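PDB 3RY7: ribokinase from Staphylococcus aureus, which catalyses the magnesium-dependent transfer of a phosphate group from ATP to O-5 of D-ribose, yielding D-ribose 5-phosphate for nucleotide synthesis and the pentose phosphate pathway. Local coordinates for residues Ile60-Thr65 against Ile87-Ala92; Met117-Glu122 against Leu141-Pro146; Ala134-Ala139 against Thr161-Pro166; Ala147-Phe152 against Asn174-Leu179. All coordinates share one frame; numbering follows the deposited sequence.

Contact 1 (Ile60-Thr65 against Ile87-Ala92)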
# COMPACT_ATOMS: atom_id res chain seq x y z
N ILE A 60 16.30 4.91 21.76
CA ILE A 60 16.01 5.28 23.13
C ILE A 60 14.66 5.96 23.10
O ILE A 60 14.50 7.04 22.54
CB ILE A 60 17.05 6.25 23.70
CG1 ILE A 60 18.46 5.65 23.67
CG2 ILE A 60 16.70 6.61 25.12
CD1 ILE A 60 19.55 6.67 24.04
N THR A 61 13.66 5.31 23.69
CA THR A 61 12.32 5.85 23.63
C THR A 61 11.63 5.45 24.92
O THR A 61 12.07 4.52 25.60
CB THR A 61 11.58 5.32 22.37
OG1 THR A 61 10.37 6.05 22.17
CG2 THR A 61 11.28 3.84 22.51
N LYS A 62 10.59 6.18 25.28
CA LYS A 62 9.89 5.91 26.53
C LYS A 62 8.40 5.71 26.27
O LYS A 62 7.70 6.64 25.85
CB LYS A 62 10.10 7.05 27.52
CG LYS A 62 9.74 6.70 28.97
CD LYS A 62 10.04 7.88 29.88
CE LYS A 62 9.97 7.52 31.37
NZ LYS A 62 10.25 8.74 32.23
N ILE A 63 7.93 4.50 26.54
CA ILE A 63 6.51 4.19 26.44
C ILE A 63 5.93 3.89 27.82
O ILE A 63 6.64 3.91 28.83
CB ILE A 63 6.28 2.97 25.57
CG1 ILE A 63 7.01 1.76 26.16
CG2 ILE A 63 6.75 3.25 24.14
CD1 ILE A 63 6.98 0.53 25.25
N GLY A 64 4.63 3.63 27.85
CA GLY A 64 3.98 3.34 29.10
C GLY A 64 4.04 1.85 29.40
O GLY A 64 4.67 1.07 28.67
N THR A 65 3.38 1.46 30.48
CA THR A 65 3.27 0.06 30.86
C THR A 65 1.89 -0.47 30.47
O THR A 65 1.44 -1.50 30.98
CB THR A 65 3.51 -0.10 32.37
OG1 THR A 65 2.66 0.81 33.09
CG2 THR A 65 4.99 0.20 32.72
N ILE A 87 12.49 2.46 27.59
CA ILE A 87 12.02 2.66 28.95
C ILE A 87 10.50 2.52 29.02
O ILE A 87 9.80 3.00 28.14
CB ILE A 87 12.38 4.08 29.42
CG1 ILE A 87 13.89 4.29 29.35
CG2 ILE A 87 11.87 4.35 30.84
CD1 ILE A 87 14.27 5.61 28.71
N LYS A 88 10.00 1.86 30.07
CA LYS A 88 8.55 1.78 30.31
C LYS A 88 8.22 2.44 31.62
O LYS A 88 8.91 2.22 32.61
CB LYS A 88 8.05 0.34 30.33
CG LYS A 88 8.31 -0.43 29.06
CD LYS A 88 7.53 -1.73 29.01
CE LYS A 88 8.02 -2.64 27.89
NZ LYS A 88 7.23 -3.92 27.79
N THR A 89 7.17 3.24 31.62
CA THR A 89 6.80 3.98 32.81
C THR A 89 5.30 3.88 33.06
O THR A 89 4.51 3.81 32.10
CB THR A 89 7.16 5.44 32.70
OG1 THR A 89 6.83 6.09 33.93
CG2 THR A 89 6.39 6.12 31.56
N ALA A 90 4.93 3.86 34.34
CA ALA A 90 3.52 3.84 34.75
C ALA A 90 3.08 5.26 35.02
O ALA A 90 1.92 5.51 35.29
CB ALA A 90 3.34 2.99 35.99
N GLU A 91 4.02 6.19 34.91
CA GLU A 91 3.75 7.61 35.11
C GLU A 91 2.76 8.18 34.08
O GLU A 91 2.04 9.15 34.36
CB GLU A 91 5.06 8.39 35.03
CG GLU A 91 4.92 9.92 35.00
CD GLU A 91 6.27 10.65 35.10
OE1 GLU A 91 6.28 11.90 35.21
OE2 GLU A 91 7.31 9.96 35.08
N ALA A 92 2.74 7.60 32.89
CA ALA A 92 1.89 8.11 31.82
C ALA A 92 1.59 6.96 30.87
O ALA A 92 2.33 5.98 30.81
CB ALA A 92 2.58 9.27 31.06
O HOH W 1 8.93 7.97 34.47
O HOH W 2 1.38 3.21 31.14

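Contact 2 (Met117-Glu122 against Leu141-Pro146)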
# COMPACT_ATOMS: atom_id res chain seq x y z
N MET A 117 6.88 12.43 26.72
CA MET A 117 7.17 13.70 27.37
C MET A 117 7.47 13.57 28.86
O MET A 117 7.54 14.57 29.58
CB MET A 117 6.04 14.70 27.10
CG MET A 117 5.94 15.07 25.61
SD MET A 117 7.49 15.79 25.00
CE MET A 117 7.45 17.37 25.80
N THR A 118 7.66 12.34 29.34
CA THR A 118 8.19 12.17 30.69
C THR A 118 9.67 11.75 30.66
O THR A 118 10.26 11.48 31.71
CB THR A 118 7.39 11.12 31.48
OG1 THR A 118 7.69 9.81 30.97
CG2 THR A 118 5.87 11.41 31.40
N MET A 119 10.27 11.69 29.47
CA MET A 119 11.65 11.22 29.39
C MET A 119 12.55 12.27 30.02
O MET A 119 12.41 13.44 29.71
CB MET A 119 12.08 10.97 27.95
CG MET A 119 13.42 10.28 27.88
SD MET A 119 14.09 10.09 26.22
CE MET A 119 13.09 8.75 25.58
N THR A 120 13.44 11.83 30.92
CA THR A 120 14.30 12.74 31.69
C THR A 120 15.78 12.54 31.37
O THR A 120 16.17 11.52 30.77
CB THR A 120 14.18 12.49 33.21
OG1 THR A 120 14.65 11.17 33.49
CG2 THR A 120 12.76 12.64 33.71
N PRO A 121 16.63 13.49 31.79
CA PRO A 121 18.07 13.28 31.60
C PRO A 121 18.55 11.97 32.22
O PRO A 121 19.42 11.30 31.65
CB PRO A 121 18.69 14.48 32.30
CG PRO A 121 17.66 15.55 32.12
CD PRO A 121 16.31 14.87 32.17
N GLU A 122 17.98 11.60 33.35
CA GLU A 122 18.35 10.34 33.94
C GLU A 122 17.99 9.13 33.14
O GLU A 122 18.73 8.23 33.11
CB GLU A 122 17.97 10.20 35.41
CG GLU A 122 16.87 11.03 35.87
CD GLU A 122 17.16 12.47 35.88
OE1 GLU A 122 18.06 12.88 36.60
OE2 GLU A 122 16.48 13.22 35.20
N LEU A 141 11.69 16.69 18.48
CA LEU A 141 11.10 17.41 19.60
C LEU A 141 9.79 16.81 20.15
O LEU A 141 9.01 17.51 20.77
CB LEU A 141 10.91 18.89 19.24
CG LEU A 141 12.18 19.65 18.85
CD1 LEU A 141 11.89 21.11 18.50
CD2 LEU A 141 13.18 19.59 19.99
N GLU A 142 9.54 15.52 19.90
CA GLU A 142 8.41 14.83 20.56
C GLU A 142 8.86 14.21 21.89
O GLU A 142 8.16 13.39 22.49
CB GLU A 142 7.77 13.79 19.62
CG GLU A 142 7.15 14.46 18.38
CD GLU A 142 6.30 13.53 17.52
OE1 GLU A 142 6.57 12.30 17.49
OE2 GLU A 142 5.36 14.03 16.88
N VAL A 143 10.03 14.65 22.34
CA VAL A 143 10.61 14.23 23.60
C VAL A 143 11.14 15.53 24.27
O VAL A 143 11.31 16.55 23.58
CB VAL A 143 11.71 13.17 23.29
CG1 VAL A 143 13.04 13.56 23.84
CG2 VAL A 143 11.28 11.76 23.70
N PRO A 144 11.33 15.53 25.61
CA PRO A 144 11.58 16.85 26.21
C PRO A 144 12.99 17.38 25.93
O PRO A 144 13.96 16.63 25.84
CB PRO A 144 11.37 16.61 27.71
CG PRO A 144 10.63 15.29 27.80
CD PRO A 144 11.10 14.49 26.62
N ILE A 145 13.08 18.69 25.78
CA ILE A 145 14.35 19.35 25.53
C ILE A 145 15.48 18.99 26.52
O ILE A 145 16.59 18.69 26.09
CB ILE A 145 14.14 20.88 25.38
CG1 ILE A 145 13.55 21.17 23.99
CG2 ILE A 145 15.46 21.65 25.61
CD1 ILE A 145 12.91 22.53 23.87
N PRO A 146 15.19 18.98 27.85
CA PRO A 146 16.27 18.62 28.79
C PRO A 146 16.80 17.19 28.56
O PRO A 146 17.98 16.94 28.75
CB PRO A 146 15.61 18.76 30.18
CG PRO A 146 14.45 19.69 29.96
CD PRO A 146 13.96 19.40 28.54

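Contact 3 (Ala134-Ala139 against Thr161-Pro166)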
# COMPACT_ATOMS: atom_id res chain seq x y z
N ALA A 134 28.31 5.53 19.32
CA ALA A 134 27.62 5.87 18.08
C ALA A 134 28.43 6.80 17.17
O ALA A 134 29.29 7.54 17.64
CB ALA A 134 26.27 6.51 18.39
N ASP A 135 28.14 6.75 15.87
CA ASP A 135 28.60 7.77 14.93
C ASP A 135 27.69 9.00 14.93
O ASP A 135 28.15 10.14 14.82
CB ASP A 135 28.68 7.17 13.53
CG ASP A 135 29.68 6.04 13.44
OD1 ASP A 135 30.82 6.24 13.93
OD2 ASP A 135 29.32 4.95 12.92
N PHE A 136 26.38 8.76 15.04
CA PHE A 136 25.39 9.84 15.09
C PHE A 136 24.34 9.54 16.14
O PHE A 136 23.96 8.39 16.35
CB PHE A 136 24.66 10.00 13.75
CG PHE A 136 25.57 10.29 12.58
CD1 PHE A 136 25.77 11.60 12.15
CD2 PHE A 136 26.20 9.26 11.89
CE1 PHE A 136 26.59 11.87 11.07
CE2 PHE A 136 27.02 9.53 10.81
CZ PHE A 136 27.23 10.83 10.40
N VAL A 137 23.87 10.60 16.78
CA VAL A 137 22.65 10.51 17.56
C VAL A 137 21.64 11.50 16.98
O VAL A 137 21.99 12.65 16.70
CB VAL A 137 22.92 10.75 19.08
CG1 VAL A 137 23.87 11.90 19.26
CG2 VAL A 137 21.63 11.02 19.81
N VAL A 138 20.41 11.04 16.77
CA VAL A 138 19.37 11.86 16.15
C VAL A 138 18.20 12.04 17.10
O VAL A 138 17.69 11.05 17.62
CB VAL A 138 18.83 11.20 14.85
CG1 VAL A 138 17.88 12.15 14.11
CG2 VAL A 138 19.97 10.75 13.96
N ALA A 139 17.76 13.27 17.29
CA ALA A 139 16.62 13.54 18.15
C ALA A 139 15.57 14.35 17.41
O ALA A 139 15.88 15.02 16.44
CB ALA A 139 17.05 14.28 19.40
N THR A 161 28.67 12.84 16.49
CA THR A 161 27.93 13.87 15.75
C THR A 161 26.45 13.97 16.16
O THR A 161 25.73 12.97 16.18
CB THR A 161 27.99 13.59 14.23
OG1 THR A 161 29.36 13.50 13.84
CG2 THR A 161 27.31 14.71 13.44
N THR A 162 26.00 15.17 16.52
CA THR A 162 24.61 15.35 16.90
C THR A 162 23.74 15.89 15.78
O THR A 162 24.13 16.81 15.06
CB THR A 162 24.47 16.26 18.11
OG1 THR A 162 24.99 17.56 17.79
CG2 THR A 162 25.20 15.69 19.31
N VAL A 163 22.55 15.33 15.62
CA VAL A 163 21.62 15.83 14.62
C VAL A 163 20.21 16.01 15.17
O VAL A 163 19.59 15.09 15.70
CB VAL A 163 21.69 15.01 13.28
CG1 VAL A 163 22.56 13.77 13.41
CG2 VAL A 163 20.32 14.71 12.75
N LEU A 164 19.72 17.24 15.07
CA LEU A 164 18.40 17.58 15.58
C LEU A 164 17.44 17.90 14.44
O LEU A 164 17.69 18.78 13.62
CB LEU A 164 18.45 18.78 16.53
CG LEU A 164 17.07 19.26 17.02
CD1 LEU A 164 16.44 18.22 17.92
CD2 LEU A 164 17.15 20.60 17.72
N ASN A 165 16.34 17.15 14.40
CA ASN A 165 15.19 17.46 13.57
C ASN A 165 14.20 18.23 14.44
O ASN A 165 13.47 17.63 15.23
CB ASN A 165 14.59 16.17 13.01
CG ASN A 165 13.19 16.33 12.49
OD1 ASN A 165 12.30 15.55 12.82
ND2 ASN A 165 12.96 17.36 11.67
N PRO A 166 14.18 19.57 14.31
CA PRO A 166 13.49 20.43 15.28
C PRO A 166 11.98 20.50 15.04
O PRO A 166 11.44 21.59 14.84
CB PRO A 166 14.14 21.80 15.05
CG PRO A 166 14.50 21.79 13.59
CD PRO A 166 14.86 20.35 13.26

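Contact 4 (Ala147-Phe152 against Asn174-Leu179)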
# COMPACT_ATOMS: atom_id res chain seq x y z
N ALA A 147 15.95 16.27 28.10
CA ALA A 147 16.46 14.96 27.75
C ALA A 147 17.39 15.03 26.53
O ALA A 147 18.40 14.32 26.47
CB ALA A 147 15.31 13.97 27.47
N ILE A 148 17.01 15.84 25.55
CA ILE A 148 17.82 15.96 24.34
C ILE A 148 19.17 16.63 24.66
O ILE A 148 20.21 16.18 24.20
CB ILE A 148 17.08 16.74 23.23
CG1 ILE A 148 15.77 16.03 22.81
CG2 ILE A 148 17.99 16.88 21.99
CD1 ILE A 148 14.90 16.87 21.92
N ILE A 149 19.14 17.68 25.47
CA ILE A 149 20.37 18.36 25.89
C ILE A 149 21.33 17.37 26.53
O ILE A 149 22.53 17.33 26.22
CB ILE A 149 20.06 19.51 26.86
CG1 ILE A 149 19.42 20.68 26.12
CG2 ILE A 149 21.34 19.98 27.55
CD1 ILE A 149 18.90 21.77 27.05
N SER A 150 20.80 16.51 27.39
CA SER A 150 21.67 15.59 28.11
C SER A 150 22.30 14.54 27.17
O SER A 150 23.48 14.16 27.33
CB SER A 150 20.90 14.95 29.27
OG SER A 150 20.98 13.54 29.20
N ALA A 151 21.53 14.08 26.18
CA ALA A 151 22.04 13.12 25.21
C ALA A 151 23.10 13.77 24.30
O ALA A 151 24.09 13.14 23.93
CB ALA A 151 20.90 12.54 24.39
N PHE A 152 22.87 15.04 23.95
CA PHE A 152 23.79 15.76 23.07
C PHE A 152 25.07 16.17 23.81
O PHE A 152 26.13 16.27 23.21
CB PHE A 152 23.09 16.99 22.46
CG PHE A 152 22.18 16.67 21.28
CD1 PHE A 152 21.62 17.70 20.52
CD2 PHE A 152 21.91 15.35 20.92
CE1 PHE A 152 20.77 17.41 19.42
CE2 PHE A 152 21.09 15.05 19.82
CZ PHE A 152 20.51 16.08 19.07
N ASN A 174 19.65 28.18 24.18
CA ASN A 174 21.02 28.16 23.70
C ASN A 174 21.75 26.93 24.19
O ASN A 174 22.60 26.37 23.49
CB ASN A 174 21.76 29.43 24.14
CG ASN A 174 21.13 30.69 23.59
OD1 ASN A 174 20.44 30.65 22.57
ND2 ASN A 174 21.36 31.82 24.26
N GLU A 175 21.40 26.50 25.41
CA GLU A 175 21.98 25.30 25.99
C GLU A 175 21.86 24.10 25.02
O GLU A 175 22.71 23.20 25.03
CB GLU A 175 21.30 25.00 27.33
CG GLU A 175 21.97 23.92 28.17
CD GLU A 175 21.27 23.73 29.51
OE1 GLU A 175 21.07 22.56 29.93
OE2 GLU A 175 20.91 24.75 30.15
N LEU A 176 20.82 24.10 24.19
CA LEU A 176 20.64 23.02 23.21
C LEU A 176 21.24 23.42 21.87
O LEU A 176 21.93 22.64 21.23
CB LEU A 176 19.16 22.65 23.04
CG LEU A 176 18.89 21.62 21.92
CD1 LEU A 176 19.72 20.35 22.09
CD2 LEU A 176 17.42 21.26 21.79
N LEU A 177 20.94 24.64 21.44
CA LEU A 177 21.38 25.11 20.13
C LEU A 177 22.87 24.91 19.97
O LEU A 177 23.34 24.54 18.89
CB LEU A 177 21.03 26.58 19.93
CG LEU A 177 19.52 26.79 19.78
CD1 LEU A 177 19.17 28.28 19.80
CD2 LEU A 177 19.03 26.11 18.51
N SER A 178 23.60 25.12 21.05
CA SER A 178 25.06 25.09 21.00
C SER A 178 25.62 23.68 21.01
O SER A 178 26.83 23.49 20.98
CB SER A 178 25.63 25.86 22.19
OG SER A 178 25.51 25.09 23.37
N LEU A 179 24.73 22.68 21.08
CA LEU A 179 25.16 21.29 21.10
C LEU A 179 24.89 20.58 19.78
O LEU A 179 25.25 19.41 19.61
CB LEU A 179 24.43 20.54 22.23
CG LEU A 179 24.62 21.07 23.66
CD1 LEU A 179 23.86 20.21 24.70
CD2 LEU A 179 26.11 21.13 23.98

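Contact 1 (Ile60-Thr65 against Ile87-Ala92)
A single water joins the side chains of Lys62, Thr89 and Glu91 where the parallel strands 62-64 and 87-89 meet, the two arms of a beta-alpha-beta unit through helix 70-78 at the edge of the large sheet. It accepts from Lys62 NZ at 2.7 Å, donates to Glu91 OE2 at 2.6 Å, and is also hydrogen-bonded to Thr89 OG1. The water bridges lysine and carboxylate, whose Lys62 NZ and Glu91 OE2 are 4.3 Å apart, too far for a salt bridge. The lysine reaches this point because CG stands opposite the backbone N (chi1 -164°) and the rest of the chain is extended, running slantwise over Ile87, with Lys62 CG 3.7 Å from Ile87 CG2, until CE arrives beside Thr89 CB. The backbone hydrogen bonds alternate between the strands: Ile87 N donates to Thr61 O almost straight (178°), Ile63 N to Ile87 O, and Thr89 N to Ile63 O. On the other face Ile63 and Lys88 lie side by side. Thr89 OG1 also accepts from Glu91 N at 3.0 Å, forming an ST turn. With a salt bridge to Asp123 OD2 and a hydrogen bond to Thr118 O as well, the Lys62 ammonium is probably well balanced in charge.

Contact 2 (Met117-Glu122 against Leu141-Pro146)
Two loops, each leading into a helix, run alongside with end-to-end directions 32° apart, and Met117 CA comes within 5.1 Å of Val143 CA. Pro144 provides the central surface: its ring is turned toward the other loop, with Pro144 CG 3.2 Å from Met119 O and 3.6 Å from Met117 O, so two backbone carbonyl oxygens rest on one ring carbon. Met117 reaches the chain on the N-terminal side of that ring by a bend at chi2 (-59°), which sets Met117 SD 3.5 Å from Glu142 O and 3.7 Å from Val143 C. Met119 uses two parts of its side chain. Its CB lies 3.9 Å from Pro144 CD, while the thioether end slants across Val143, Met119 CE being 4.0 Å from Val143 CG2. At the first turns of the two helices, Pro121 CG lies 3.7 Å from Pro146 O. The contact is therefore one of van der Waals packing. Glu142, probably part of the substrate site, points away: its OE1 is hydrogen-bonded to Ser10 OG and Lys42 N, its OE2 to a glycerol probably from the crystallisation liquor. The loop after strand 136-140, which carries Glu142, is thus packed against Met117-Pro121 at the sugar-binding end of a pfkB-family kinase's central sheet.

Contact 3 (Ala134-Ala139 against Thr161-Pro166)
Five backbone hydrogen bonds, alternating in direction, join this pair of parallel strands, whose axes are 4.9 Å apart and inclined by 18°. Thr161 N opens the series with a bent bond to Asp135 O, approaching 36° out of the carbonyl plane, and the next four are straighter: Val137 N to Thr161 O, Val163 N to Val137 O at 2.9 Å, Ala139 N to Val163 O and Asn165 N to Ala139 O. Weaker CA-H...O contacts run from Phe136 CA to Thr161 O and from Val138 CA to Val163 O. The strands are the two arms of a right-handed beta-alpha-beta crossover through helix 145-157, in the interior of the large sheet of the ribokinase fold. On the face of Phe136 and Val138, which helix 252-263 covers, the phenyl ring lies beside Thr161, Phe136 CD1 3.6 Å from Thr161 CB, and Val138 CG1 is 3.8 Å from Val163 CG2. On the opposite face, under helix 145-157, Val137 CG1 stands 4.0 Å from Thr162 CG2; Leu164 CG lies anti to its backbone N (chi1 175°), which brings Leu164 CD1 to 3.6 Å from Ala139 O. Among polar side chains, Thr161 OG1 bonds Lys266 NZ, while Asn165 bonds Gln46 NE2 and Val184 O near Asp254, the probable proton acceptor.

Contact 4 (Ala147-Phe152 against Asn174-Leu179)
Ile148 begins a helix-to-helix packing in which helix 145-157, the crossover helix of a beta-alpha-beta unit, meets the short helix 174-177 on one face of the large sheet. Its CG2 methyl touches Leu176 CD1 at 3.9 Å, and the same methyl sits above the centre of the Phe152 ring one turn later, covering one face of it. Ile149 makes the broadest contact. Ile149 CG1 stands 3.7 Å from Leu176 CB, while its CG2, placed opposite the backbone N by a chi1 of -72°, turns to the other partners: Leu179 CD1 at 3.8 Å and Glu175 OE1 at 3.5 Å. The isoleucine and the extended glutamate cross at about a right angle, so that the aliphatic part of Glu175 lies against Ile149 CD1. Phe152, a turn further on, points toward Asn174-Leu179. Its ring also touches Val137 of strand 136-140 and Leu164 of strand 161-165, and the carbonyl of Leu179 is hydrogen-bonded to Thr162 OG1, tying the end of this segment to the sheet. Across the contact, Phe152 CB meets Leu179 CB at 3.8 Å, and the ring meets Leu176, whose CD1 methyl approaches obliquely to 3.6 Å from Phe152 CD1.

The four contacts show how an alpha/beta sheet and its covering helices are assembled from successive chain segments. Contacts 1 and 3 both lie in the large mixed sheet, 22 Å apart between centres; contact 1 holds the edge strand 87-89, whereas contact 3 is in the interior. Contact 1 closes before the others begin. Contact 3 alternates with both contact 2 and contact 4 along the chain, and helix 145-157 enters both of the latter, whose centres are 11 Å apart. Contacts 1 and 2, 12 Å apart, touch through Lys62 NZ, probably hydrogen-bonded to Thr118 O, and Met119 CE, packed on Thr61; Thr162 OG1 and Leu179 O similarly join contacts 3 and 4. One continuous packing therefore runs from the sheet edge to the outer helices.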